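Local coordinates for uncharacterized protein (Bacteroides ovatus CL02T12C04, PDB 6PTM) that is probably a family GH42 exo-acting carrageenase, a glycoside hydrolase that cleaves carrageenan, a sulfated galactan, at residues Q122-M127 and H532-V537. Residues are numbered along the deposited sequence; the frame is centred on the assembly and turned at random.
Sequences QEIIEM and HQPRIV
One face of the Arg535 guanidinium lies against Glu126, whose CB sits 3.3 Å above its plane, offset toward the rim near NH2; at the edge, in the plane, stands Glu123 OE1. The grip on Glu123 is side-on: NE reaches OE1 at 2.9 Å in a nearly straight bond (170°), while NH1 meets OE2 at 3.2 Å on its syn side, more bent. Carboxylate and guanidinium are nonetheless turned 62° apart, and NE comes to OE1 from above the carboxylate plane. A bend at chi3 (-66°) turns the arginine head over Glu126 CB and toward the Glu123 carboxylate after its CG has passed Met127 CB at 3.8 Å. Glu126 OE1 lies well out of the guanidinium plane, 4.5 Å from Arg535 NH2, a nearby opposite charge and no bond; its OE2 accepts from Gln122 NE2. A water donates to Glu123 OE1 and accepts from Arg535 N, tying the same carboxylate to the first turn of helix 534-549. A leucine in place of Arg535 would probably leave the Glu123 carboxylate without its charged mate and the two N-H donors that fix its rotation. Next to the salt bridge the contact turns apolar: Pro534 CD rests 3.8 Å from Glu123 CB, Pro534 CB meets Ile124 CG1 and Met127 CE, and Phe81 of helix 69-90 also touches the ring. Gln533 is the N-cap and Pro534 follows in the first turn, a position that suits proline. The whole is a helix start docked on the flank of a long helix, joining the N-terminal helical region to the beta-galactosidase-family part of the chain.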
loop_
_atom_site.group_PDB
_atom_site.type_symbol
_atom_site.label_atom_id
_atom_site.label_comp_id
_atom_site.label_asym_id
_atom_site.label_seq_id
_atom_site.Cartn_x
_atom_site.Cartn_y
_atom_site.Cartn_z
ATOM N N GLN A 122 11.141 -29.715 -4.893
ATOM C CA GLN A 122 9.772 -30.261 -4.802
ATOM C C GLN A 122 8.782 -29.164 -5.208
ATOM O O GLN A 122 7.771 -29.496 -5.899
ATOM C CB GLN A 122 9.480 -30.835 -3.415
ATOM C CG GLN A 122 8.120 -31.513 -3.356
ATOM C CD GLN A 122 7.994 -32.687 -4.307
ATOM O OE1 GLN A 122 8.930 -33.453 -4.538
ATOM N NE2 GLN A 122 6.810 -32.854 -4.854
ATOM N N GLU A 123 9.036 -27.911 -4.797
ATOM C CA GLU A 123 8.195 -26.760 -5.211
ATOM C C GLU A 123 8.259 -26.648 -6.735
ATOM O O GLU A 123 7.227 -26.428 -7.333
ATOM C CB GLU A 123 8.649 -25.482 -4.516
ATOM C CG GLU A 123 8.321 -25.508 -3.044
ATOM C CD GLU A 123 6.839 -25.448 -2.767
ATOM O OE1 GLU A 123 6.223 -24.391 -3.071
ATOM O OE2 GLU A 123 6.307 -26.445 -2.227
ATOM N N ILE A 124 9.435 -26.815 -7.343
ATOM C CA ILE A 124 9.567 -26.758 -8.829
ATOM C C ILE A 124 8.732 -27.892 -9.463
ATOM O O ILE A 124 8.064 -27.624 -10.458
ATOM C CB ILE A 124 11.044 -26.810 -9.226
ATOM C CG1 ILE A 124 11.774 -25.534 -8.779
ATOM C CG2 ILE A 124 11.181 -27.088 -10.714
ATOM C CD1 ILE A 124 13.291 -25.610 -8.860
ATOM N N ILE A 125 8.731 -29.090 -8.876
ATOM C CA ILE A 125 8.003 -30.288 -9.411
ATOM C C ILE A 125 6.493 -30.000 -9.365
ATOM O O ILE A 125 5.810 -30.232 -10.399
ATOM C CB ILE A 125 8.396 -31.568 -8.649
ATOM C CG1 ILE A 125 9.852 -31.973 -8.931
ATOM C CG2 ILE A 125 7.425 -32.719 -8.946
ATOM C CD1 ILE A 125 10.450 -32.913 -7.874
ATOM N N GLU A 126 5.998 -29.457 -8.249
ATOM C CA GLU A 126 4.562 -29.089 -8.113
ATOM C C GLU A 126 4.223 -28.058 -9.193
ATOM O O GLU A 126 3.184 -28.196 -9.875
ATOM C CB GLU A 126 4.253 -28.476 -6.747
ATOM C CG GLU A 126 4.626 -29.351 -5.568
ATOM C CD GLU A 126 3.737 -30.555 -5.341
ATOM O OE1 GLU A 126 2.661 -30.617 -5.966
ATOM O OE2 GLU A 126 4.129 -31.430 -4.536
ATOM N N MET A 127 5.092 -27.063 -9.362
ATOM C CA MET A 127 4.868 -25.939 -10.295
ATOM C C MET A 127 4.885 -26.449 -11.743
ATOM O O MET A 127 4.051 -26.005 -12.559
ATOM C CB MET A 127 5.944 -24.877 -10.070
ATOM C CG MET A 127 5.856 -23.719 -11.019
ATOM S SD MET A 127 6.796 -22.269 -10.441
ATOM C CE MET A 127 8.467 -22.913 -10.545
ATOM N N HIS A 532 13.619 -18.391 -1.185
ATOM C CA HIS A 532 13.561 -19.864 -1.008
ATOM C C HIS A 532 12.237 -20.463 -1.502
ATOM O O HIS A 532 11.937 -21.637 -1.130
ATOM C CB HIS A 532 13.775 -20.210 0.483
ATOM C CG HIS A 532 15.126 -19.808 0.969
ATOM N ND1 HIS A 532 15.415 -19.598 2.296
ATOM C CD2 HIS A 532 16.284 -19.624 0.298
ATOM C CE1 HIS A 532 16.696 -19.285 2.414
ATOM N NE2 HIS A 532 17.249 -19.288 1.201
ATOM N N GLN A 533 11.450 -19.747 -2.301
ATOM C CA GLN A 533 10.048 -20.189 -2.597
ATOM C C GLN A 533 9.722 -20.008 -4.079
ATOM O O GLN A 533 9.090 -19.021 -4.489
ATOM C CB GLN A 533 9.045 -19.418 -1.748
ATOM C CG GLN A 533 9.258 -19.540 -0.254
ATOM C CD GLN A 533 8.465 -18.502 0.504
ATOM O OE1 GLN A 533 8.366 -17.341 0.068
ATOM N NE2 GLN A 533 7.905 -18.917 1.643
ATOM N N PRO A 534 10.088 -21.003 -4.916
ATOM C CA PRO A 534 9.854 -20.920 -6.364
ATOM C C PRO A 534 8.389 -20.649 -6.744
ATOM O O PRO A 534 8.195 -19.937 -7.671
ATOM C CB PRO A 534 10.312 -22.283 -6.902
ATOM C CG PRO A 534 11.271 -22.789 -5.840
ATOM C CD PRO A 534 10.729 -22.266 -4.521
ATOM N N ARG A 535 7.426 -21.201 -6.004
ATOM C CA ARG A 535 6.001 -21.087 -6.364
ATOM C C ARG A 535 5.469 -19.702 -5.961
ATOM O O ARG A 535 4.605 -19.185 -6.701
ATOM C CB ARG A 535 5.189 -22.251 -5.810
ATOM C CG ARG A 535 5.340 -23.533 -6.616
ATOM C CD ARG A 535 4.229 -24.513 -6.391
ATOM N NE ARG A 535 4.224 -25.034 -5.047
ATOM C CZ ARG A 535 3.274 -25.819 -4.554
ATOM N NH1 ARG A 535 3.322 -26.196 -3.290
ATOM N NH2 ARG A 535 2.230 -26.160 -5.286
ATOM N N ILE A 536 6.022 -19.063 -4.930
ATOM C CA ILE A 536 5.627 -17.669 -4.552
ATOM C C ILE A 536 6.149 -16.681 -5.606
ATOM O O ILE A 536 5.387 -15.823 -6.063
ATOM C CB ILE A 536 6.124 -17.337 -3.125
ATOM C CG1 ILE A 536 5.559 -18.305 -2.089
ATOM C CG2 ILE A 536 5.806 -15.906 -2.726
ATOM C CD1 ILE A 536 4.066 -18.190 -1.904
ATOM N N VAL A 537 7.421 -16.751 -5.948
ATOM C CA VAL A 537 8.012 -15.857 -6.985
ATOM C C VAL A 537 7.174 -15.979 -8.267
ATOM O O VAL A 537 6.805 -14.952 -8.872
ATOM C CB VAL A 537 9.498 -16.206 -7.191
ATOM C CG1 VAL A 537 10.085 -15.576 -8.437
ATOM C CG2 VAL A 537 10.285 -15.781 -5.975
HETATM O O HOH W 1 7.607 -22.041 -3.122
#